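Local coordinates for protein lipase-specific foldase (Burkholderia glumae, PDB 2ES4) that assists the folding of the extracellular lipase as that enzyme passes through the periplasm, at residues I240-R254 against A266-A278. Numbering follows the deposited sequence.
Sequences IADLQKAGATPDQMR and AARAAQMQQDDEA
Gln273 bends at its second torsion (chi2 -56°), which turns its amide across Met253 and toward the turn at Ala248; Met253, with CG anti to the backbone N (chi1 176°), heads for the other helix, and bends at chi2 and chi3 bring CE to 3.5 Å from Gln273 CG. Gln273 NE2 then donates to Ala248 O at 2.9 Å, an in-plane bond for both groups with an N-H...O angle of 155°. A glutamine suits this buried place: its CG packs against Met253 and its CB against Pro250, while its amide satisfies a loop carbonyl. Met253 fits as a knob among Ala269, Ala270, Met272 and Gln273. Farther back, long, flexible Met272 reaches across to segment 240-245, its CE touching Ile240 CG2 at 3.6 Å and also meeting the amide of Gln244. Ile240 and Met272 pack on the other protein of the assembly too.

Segments 250-254 and 266-278 run nearly antiparallel, and small Ala266, Ala269 and Ala270 let their axes come within 8.0 Å; Ala266 CB reaches Arg254 O at 3.3 Å. Pro250, rigid and suited to a helix's first turn, wedges among Ala270, Gln273, Gln274 and Glu277, within the capping box of Thr249 and Gln252. On the more exposed side, Arg254 NH1 forms a salt bridge with Asp251 OD1 (2.7 Å), and a water links its NH2 to Gln274 OE1.

The chemistry implies a mixed interior, methionines and alanines beside glutamine amides, with one direct hydrogen bond to the turn and a charged, water-bridged edge.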
ATOM      1  N   ILE B 240      21.024  10.781   5.656  1.00 23.72           N
ATOM      2  CA  ILE B 240      21.822  10.114   4.634  1.00 23.64           C
ATOM      3  C   ILE B 240      21.422  10.637   3.255  1.00 24.34           C
ATOM      4  O   ILE B 240      22.289  11.008   2.457  1.00 23.38           O
ATOM      5  CB  ILE B 240      21.641   8.581   4.687  1.00 21.70           C
ATOM      6  CG1 ILE B 240      22.119   8.047   6.040  1.00 22.75           C
ATOM      7  CG2 ILE B 240      22.413   7.912   3.551  1.00 20.67           C
ATOM      8  CD1 ILE B 240      21.922   6.559   6.237  1.00 20.99           C
ATOM      9  N   ALA B 241      20.113  10.709   3.009  1.00 24.42           N
ATOM     10  CA  ALA B 241      19.579  11.190   1.734  1.00 25.24           C
ATOM     11  C   ALA B 241      20.039  12.606   1.417  1.00 27.56           C
ATOM     12  O   ALA B 241      20.430  12.889   0.286  1.00 28.23           O
ATOM     13  CB  ALA B 241      18.063  11.122   1.730  1.00 24.42           C
ATOM     14  N   ASP B 242      20.053  13.468   2.435  1.00 28.64           N
ATOM     15  CA  ASP B 242      20.487  14.856   2.275  1.00 30.27           C
ATOM     16  C   ASP B 242      21.948  14.969   1.856  1.00 30.39           C
ATOM     17  O   ASP B 242      22.288  15.794   1.005  1.00 29.18           O
ATOM     18  CB  ASP B 242      20.260  15.660   3.557  1.00 34.35           C
ATOM     19  CG  ASP B 242      18.788  15.903   3.854  1.00 38.10           C
ATOM     20  OD1 ASP B 242      17.977  15.999   2.905  1.00 39.75           O
ATOM     21  OD2 ASP B 242      18.440  16.000   5.049  1.00 40.52           O
ATOM     22  N   LEU B 243      22.798  14.114   2.420  1.00 27.99           N
ATOM     23  CA  LEU B 243      24.218  14.118   2.075  1.00 28.08           C
ATOM     24  C   LEU B 243      24.439  13.671   0.634  1.00 28.55           C
ATOM     25  O   LEU B 243      25.316  14.196  -0.055  1.00 28.73           O
ATOM     26  CB  LEU B 243      25.009  13.244   3.037  1.00 25.25           C
ATOM     27  CG  LEU B 243      25.226  13.881   4.405  1.00 26.66           C
ATOM     28  CD1 LEU B 243      25.696  12.854   5.386  1.00 25.99           C
ATOM     29  CD2 LEU B 243      26.235  15.016   4.281  1.00 26.39           C
ATOM     30  N   GLN B 244      23.599  12.751   0.164  1.00 28.53           N
ATOM     31  CA  GLN B 244      23.686  12.274  -1.215  1.00 31.43           C
ATOM     32  C   GLN B 244      23.311  13.398  -2.170  1.00 33.15           C
ATOM     33  O   GLN B 244      24.030  13.655  -3.138  1.00 34.13           O
ATOM     34  CB  GLN B 244      22.748  11.103  -1.452  1.00 31.84           C
ATOM     35  CG  GLN B 244      23.077   9.875  -0.673  1.00 33.22           C
ATOM     36  CD  GLN B 244      22.098   8.766  -0.938  1.00 35.80           C
ATOM     37  OE1 GLN B 244      22.129   8.124  -1.989  1.00 35.43           O
ATOM     38  NE2 GLN B 244      21.244   8.505   0.031  1.00 35.25           N
ATOM     39  N   LYS B 245      22.217  14.097  -1.857  1.00 35.28           N
ATOM     40  CA  LYS B 245      21.733  15.217  -2.669  1.00 37.11           C
ATOM     41  C   LYS B 245      22.757  16.344  -2.734  1.00 37.77           C
ATOM     42  O   LYS B 245      22.844  17.057  -3.740  1.00 37.40           O
ATOM     43  CB  LYS B 245      20.421  15.764  -2.109  1.00 39.35           C
ATOM     44  CG  LYS B 245      19.235  14.843  -2.286  1.00 42.57           C
ATOM     45  CD  LYS B 245      17.958  15.478  -1.755  1.00 44.86           C
ATOM     46  CE  LYS B 245      16.744  14.585  -1.988  1.00 47.09           C
ATOM     47  NZ  LYS B 245      16.845  13.275  -1.282  1.00 47.30           N
ATOM     48  N   ALA B 246      23.553  16.471  -1.673  1.00 36.61           N
ATOM     49  CA  ALA B 246      24.596  17.487  -1.590  1.00 37.50           C
ATOM     50  C   ALA B 246      25.847  17.056  -2.353  1.00 36.75           C
ATOM     51  O   ALA B 246      26.772  17.851  -2.538  1.00 38.31           O
ATOM     52  CB  ALA B 246      24.938  17.776  -0.134  1.00 37.70           C
ATOM     53  N   GLY B 247      25.867  15.795  -2.789  1.00 35.44           N
ATOM     54  CA  GLY B 247      26.997  15.260  -3.529  1.00 34.08           C
ATOM     55  C   GLY B 247      28.185  14.914  -2.656  1.00 33.23           C
ATOM     56  O   GLY B 247      29.333  15.001  -3.104  1.00 31.53           O
ATOM     57  N   ALA B 248      27.912  14.505  -1.417  1.00 31.90           N
ATOM     58  CA  ALA B 248      28.965  14.142  -0.474  1.00 31.27           C
ATOM     59  C   ALA B 248      29.796  12.971  -0.965  1.00 29.90           C
ATOM     60  O   ALA B 248      29.263  11.976  -1.468  1.00 29.63           O
ATOM     61  CB  ALA B 248      28.372  13.819   0.889  1.00 30.68           C
ATOM     62  N   THR B 249      31.112  13.111  -0.853  1.00 28.56           N
ATOM     63  CA  THR B 249      32.035  12.053  -1.242  1.00 27.83           C
ATOM     64  C   THR B 249      31.893  10.969  -0.160  1.00 28.06           C
ATOM     65  O   THR B 249      31.266  11.219   0.877  1.00 25.62           O
ATOM     66  CB  THR B 249      33.500  12.563  -1.233  1.00 30.64           C
ATOM     67  OG1 THR B 249      33.878  12.914   0.102  1.00 29.93           O
ATOM     68  CG2 THR B 249      33.676  13.734  -2.167  1.00 30.72           C
ATOM     69  N   PRO B 250      32.433   9.754  -0.391  1.00 27.91           N
ATOM     70  CA  PRO B 250      32.324   8.708   0.630  1.00 28.04           C
ATOM     71  C   PRO B 250      32.933   9.102   1.980  1.00 28.88           C
ATOM     72  O   PRO B 250      32.372   8.778   3.028  1.00 26.03           O
ATOM     73  CB  PRO B 250      33.082   7.567   0.001  1.00 28.31           C
ATOM     74  CG  PRO B 250      32.757   7.749  -1.459  1.00 29.74           C
ATOM     75  CD  PRO B 250      32.954   9.178  -1.653  1.00 29.15           C
ATOM     76  N   ASP B 251      34.040   9.852   1.944  1.00 29.00           N
ATOM     77  CA  ASP B 251      34.703  10.313   3.168  1.00 29.73           C
ATOM     78  C   ASP B 251      33.860  11.333   3.919  1.00 28.04           C
ATOM     79  O   ASP B 251      33.769  11.276   5.147  1.00 28.75           O
ATOM     80  CB  ASP B 251      36.082  10.919   2.874  1.00 32.01           C
ATOM     81  CG  ASP B 251      37.124   9.874   2.512  1.00 36.18           C
ATOM     82  OD1 ASP B 251      37.074   8.744   3.045  1.00 39.30           O
ATOM     83  OD2 ASP B 251      38.012  10.188   1.689  1.00 39.30           O
ATOM     84  N   GLN B 252      33.223  12.244   3.181  1.00 25.39           N
ATOM     85  CA  GLN B 252      32.370  13.265   3.790  1.00 25.98           C
ATOM     86  C   GLN B 252      31.122  12.625   4.381  1.00 25.15           C
ATOM     87  O   GLN B 252      30.678  13.002   5.471  1.00 23.95           O
ATOM     88  CB  GLN B 252      31.958  14.315   2.772  1.00 26.40           C
ATOM     89  CG  GLN B 252      33.103  15.132   2.214  1.00 31.33           C
ATOM     90  CD  GLN B 252      32.642  16.110   1.158  1.00 33.54           C
ATOM     91  OE1 GLN B 252      31.901  15.753   0.242  1.00 31.95           O
ATOM     92  NE2 GLN B 252      33.070  17.361   1.287  1.00 37.13           N
ATOM     93  N   MET B 253      30.580  11.642   3.663  1.00 23.26           N
ATOM     94  CA  MET B 253      29.398  10.907   4.111  1.00 23.43           C
ATOM     95  C   MET B 253      29.729  10.204   5.426  1.00 22.88           C
ATOM     96  O   MET B 253      28.996  10.338   6.398  1.00 22.43           O
ATOM     97  CB  MET B 253      28.985   9.875   3.063  1.00 22.60           C
ATOM     98  CG  MET B 253      27.825   8.979   3.473  1.00 21.17           C
ATOM     99  SD  MET B 253      26.239   9.806   3.648  1.00 22.44           S
ATOM    100  CE  MET B 253      25.678   9.782   1.957  1.00 21.96           C
ATOM    101  N   ARG B 254      30.872   9.523   5.461  1.00 23.51           N
ATOM    102  CA  ARG B 254      31.313   8.815   6.656  1.00 24.33           C
ATOM    103  C   ARG B 254      31.502   9.765   7.834  1.00 23.99           C
ATOM    104  O   ARG B 254      30.985   9.507   8.912  1.00 22.99           O
ATOM    105  CB  ARG B 254      32.626   8.084   6.406  1.00 26.75           C
ATOM    106  CG  ARG B 254      33.076   7.195   7.580  1.00 27.62           C
ATOM    107  CD  ARG B 254      34.464   6.605   7.382  1.00 30.40           C
ATOM    108  NE  ARG B 254      34.584   5.828   6.146  1.00 32.23           N
ATOM    109  CZ  ARG B 254      35.242   6.237   5.063  1.00 35.18           C
ATOM    110  NH1 ARG B 254      35.847   7.421   5.056  1.00 33.46           N
ATOM    111  NH2 ARG B 254      35.278   5.476   3.980  1.00 35.27           N
ATOM    112  N   ALA B 266      27.765   5.009   9.620  1.00 19.46           N
ATOM    113  CA  ALA B 266      28.666   5.807   8.790  1.00 20.68           C
ATOM    114  C   ALA B 266      29.421   4.965   7.792  1.00 20.40           C
ATOM    115  O   ALA B 266      29.561   5.357   6.635  1.00 20.69           O
ATOM    116  CB  ALA B 266      29.629   6.579   9.633  1.00 19.31           C
ATOM    117  N   ALA B 267      29.870   3.794   8.237  1.00 20.04           N
ATOM    118  CA  ALA B 267      30.607   2.879   7.374  1.00 21.72           C
ATOM    119  C   ALA B 267      29.692   2.331   6.282  1.00 22.42           C
ATOM    120  O   ALA B 267      30.094   2.252   5.118  1.00 21.26           O
ATOM    121  CB  ALA B 267      31.203   1.745   8.183  1.00 24.35           C
ATOM    122  N   ARG B 268      28.446   2.022   6.650  1.00 20.80           N
ATOM    123  CA  ARG B 268      27.468   1.506   5.691  1.00 20.97           C
ATOM    124  C   ARG B 268      27.082   2.570   4.667  1.00 20.96           C
ATOM    125  O   ARG B 268      26.987   2.274   3.472  1.00 20.86           O
ATOM    126  CB  ARG B 268      26.215   1.003   6.401  1.00 19.44           C
ATOM    127  CG  ARG B 268      26.443  -0.226   7.264  1.00 21.26           C
ATOM    128  CD  ARG B 268      25.137  -0.791   7.767  1.00 21.26           C
ATOM    129  NE  ARG B 268      24.450   0.125   8.675  1.00 21.46           N
ATOM    130  CZ  ARG B 268      24.471   0.041  10.006  1.00 24.78           C
ATOM    131  NH1 ARG B 268      25.150  -0.926  10.611  1.00 23.45           N
ATOM    132  NH2 ARG B 268      23.766   0.900  10.731  1.00 21.77           N
ATOM    133  N   ALA B 269      26.903   3.805   5.135  1.00 19.85           N
ATOM    134  CA  ALA B 269      26.544   4.927   4.263  1.00 21.34           C
ATOM    135  C   ALA B 269      27.675   5.281   3.302  1.00 21.66           C
ATOM    136  O   ALA B 269      27.422   5.602   2.135  1.00 21.85           O
ATOM    137  CB  ALA B 269      26.152   6.134   5.083  1.00 20.81           C
ATOM    138  N   ALA B 270      28.913   5.209   3.791  1.00 20.89           N
ATOM    139  CA  ALA B 270      30.096   5.497   2.976  1.00 21.72           C
ATOM    140  C   ALA B 270      30.243   4.444   1.886  1.00 21.63           C
ATOM    141  O   ALA B 270      30.519   4.783   0.734  1.00 23.65           O
ATOM    142  CB  ALA B 270      31.343   5.534   3.834  1.00 20.00           C
ATOM    143  N   GLN B 271      30.005   3.181   2.243  1.00 21.03           N
ATOM    144  CA  GLN B 271      30.083   2.084   1.280  1.00 23.09           C
ATOM    145  C   GLN B 271      28.985   2.246   0.233  1.00 23.29           C
ATOM    146  O   GLN B 271      29.210   1.984  -0.949  1.00 21.75           O
ATOM    147  CB  GLN B 271      29.944   0.722   1.962  1.00 24.57           C
ATOM    148  CG  GLN B 271      30.187  -0.474   1.027  1.00 26.27           C
ATOM    149  CD  GLN B 271      31.583  -0.468   0.419  1.00 29.11           C
ATOM    150  OE1 GLN B 271      32.577  -0.603   1.129  1.00 29.98           O
ATOM    151  NE2 GLN B 271      31.660  -0.280  -0.894  1.00 26.06           N
ATOM    152  N   MET B 272      27.814   2.707   0.676  1.00 21.51           N
ATOM    153  CA  MET B 272      26.683   2.943  -0.222  1.00 23.47           C
ATOM    154  C   MET B 272      27.080   3.985  -1.271  1.00 22.33           C
ATOM    155  O   MET B 272      26.822   3.795  -2.464  1.00 21.52           O
ATOM    156  CB  MET B 272      25.467   3.433   0.562  1.00 24.20           C
ATOM    157  CG  MET B 272      24.273   3.823  -0.309  1.00 23.08           C
ATOM    158  SD  MET B 272      23.047   4.753   0.608  1.00 24.57           S
ATOM    159  CE  MET B 272      23.849   6.331   0.655  1.00 24.09           C
ATOM    160  N   GLN B 273      27.740   5.054  -0.824  1.00 21.57           N
ATOM    161  CA  GLN B 273      28.202   6.104  -1.734  1.00 23.32           C
ATOM    162  C   GLN B 273      29.220   5.570  -2.716  1.00 22.58           C
ATOM    163  O   GLN B 273      29.152   5.869  -3.912  1.00 21.61           O
ATOM    164  CB  GLN B 273      28.822   7.279  -0.981  1.00 26.32           C
ATOM    165  CG  GLN B 273      27.844   8.242  -0.366  1.00 32.10           C
ATOM    166  CD  GLN B 273      26.861   8.836  -1.365  1.00 35.19           C
ATOM    167  OE1 GLN B 273      25.870   8.202  -1.721  1.00 37.29           O
ATOM    168  NE2 GLN B 273      27.117  10.063  -1.796  1.00 38.48           N
ATOM    169  N   GLN B 274      30.133   4.743  -2.207  1.00 20.18           N
ATOM    170  CA  GLN B 274      31.173   4.130  -3.031  1.00 21.08           C
ATOM    171  C   GLN B 274      30.581   3.190  -4.076  1.00 20.82           C
ATOM    172  O   GLN B 274      31.044   3.172  -5.221  1.00 18.44           O
ATOM    173  CB  GLN B 274      32.184   3.375  -2.168  1.00 24.75           C
ATOM    174  CG  GLN B 274      33.003   4.280  -1.295  1.00 32.64           C
ATOM    175  CD  GLN B 274      34.068   3.590  -0.491  1.00 37.33           C
ATOM    176  OE1 GLN B 274      33.778   2.720   0.325  1.00 41.16           O
ATOM    177  NE2 GLN B 274      35.319   3.987  -0.705  1.00 39.91           N
ATOM    178  N   ASP B 275      29.547   2.440  -3.688  1.00 19.21           N
ATOM    179  CA  ASP B 275      28.864   1.519  -4.602  1.00 20.36           C
ATOM    180  C   ASP B 275      28.174   2.309  -5.714  1.00 20.16           C
ATOM    181  O   ASP B 275      28.235   1.917  -6.882  1.00 21.29           O
ATOM    182  CB  ASP B 275      27.809   0.679  -3.873  1.00 21.57           C
ATOM    183  CG  ASP B 275      28.405  -0.309  -2.880  1.00 26.73           C
ATOM    184  OD1 ASP B 275      29.643  -0.393  -2.753  1.00 25.44           O
ATOM    185  OD2 ASP B 275      27.619  -1.003  -2.204  1.00 29.30           O
ATOM    186  N   ASP B 276      27.553   3.433  -5.346  1.00 19.71           N
ATOM    187  CA  ASP B 276      26.863   4.295  -6.309  1.00 21.28           C
ATOM    188  C   ASP B 276      27.835   4.941  -7.279  1.00 21.75           C
ATOM    189  O   ASP B 276      27.553   5.022  -8.473  1.00 20.82           O
ATOM    190  CB  ASP B 276      26.054   5.388  -5.608  1.00 22.19           C
ATOM    191  CG  ASP B 276      24.779   4.863  -4.968  1.00 27.43           C
ATOM    192  OD1 ASP B 276      24.360   3.725  -5.268  1.00 26.50           O
ATOM    193  OD2 ASP B 276      24.182   5.608  -4.162  1.00 28.18           O
ATOM    194  N   GLU B 277      28.984   5.380  -6.769  1.00 19.72           N
ATOM    195  CA  GLU B 277      30.001   5.999  -7.612  1.00 22.88           C
ATOM    196  C   GLU B 277      30.602   5.000  -8.595  1.00 21.74           C
ATOM    197  O   GLU B 277      30.776   5.324  -9.773  1.00 21.25           O
ATOM    198  CB  GLU B 277      31.090   6.651  -6.767  1.00 23.53           C
ATOM    199  CG  GLU B 277      30.623   7.943  -6.114  1.00 29.59           C
ATOM    200  CD  GLU B 277      31.716   8.672  -5.358  1.00 34.51           C
ATOM    201  OE1 GLU B 277      32.914   8.450  -5.644  1.00 36.88           O
ATOM    202  OE2 GLU B 277      31.365   9.483  -4.477  1.00 37.50           O
ATOM    203  N   ALA B 278      30.823   3.769  -8.130  1.00 19.82           N
ATOM    204  CA  ALA B 278      31.376   2.705  -8.972  1.00 19.51           C
ATOM    205  C   ALA B 278      30.371   2.316 -10.044  1.00 20.07           C
ATOM    206  O   ALA B 278      30.748   2.093 -11.198  1.00 19.43           O
ATOM    207  CB  ALA B 278      31.731   1.508  -8.150  1.00 18.73           C
TER
HETATM  208  O   HOH W   1      34.259   2.893   3.095  1.00 39.92           O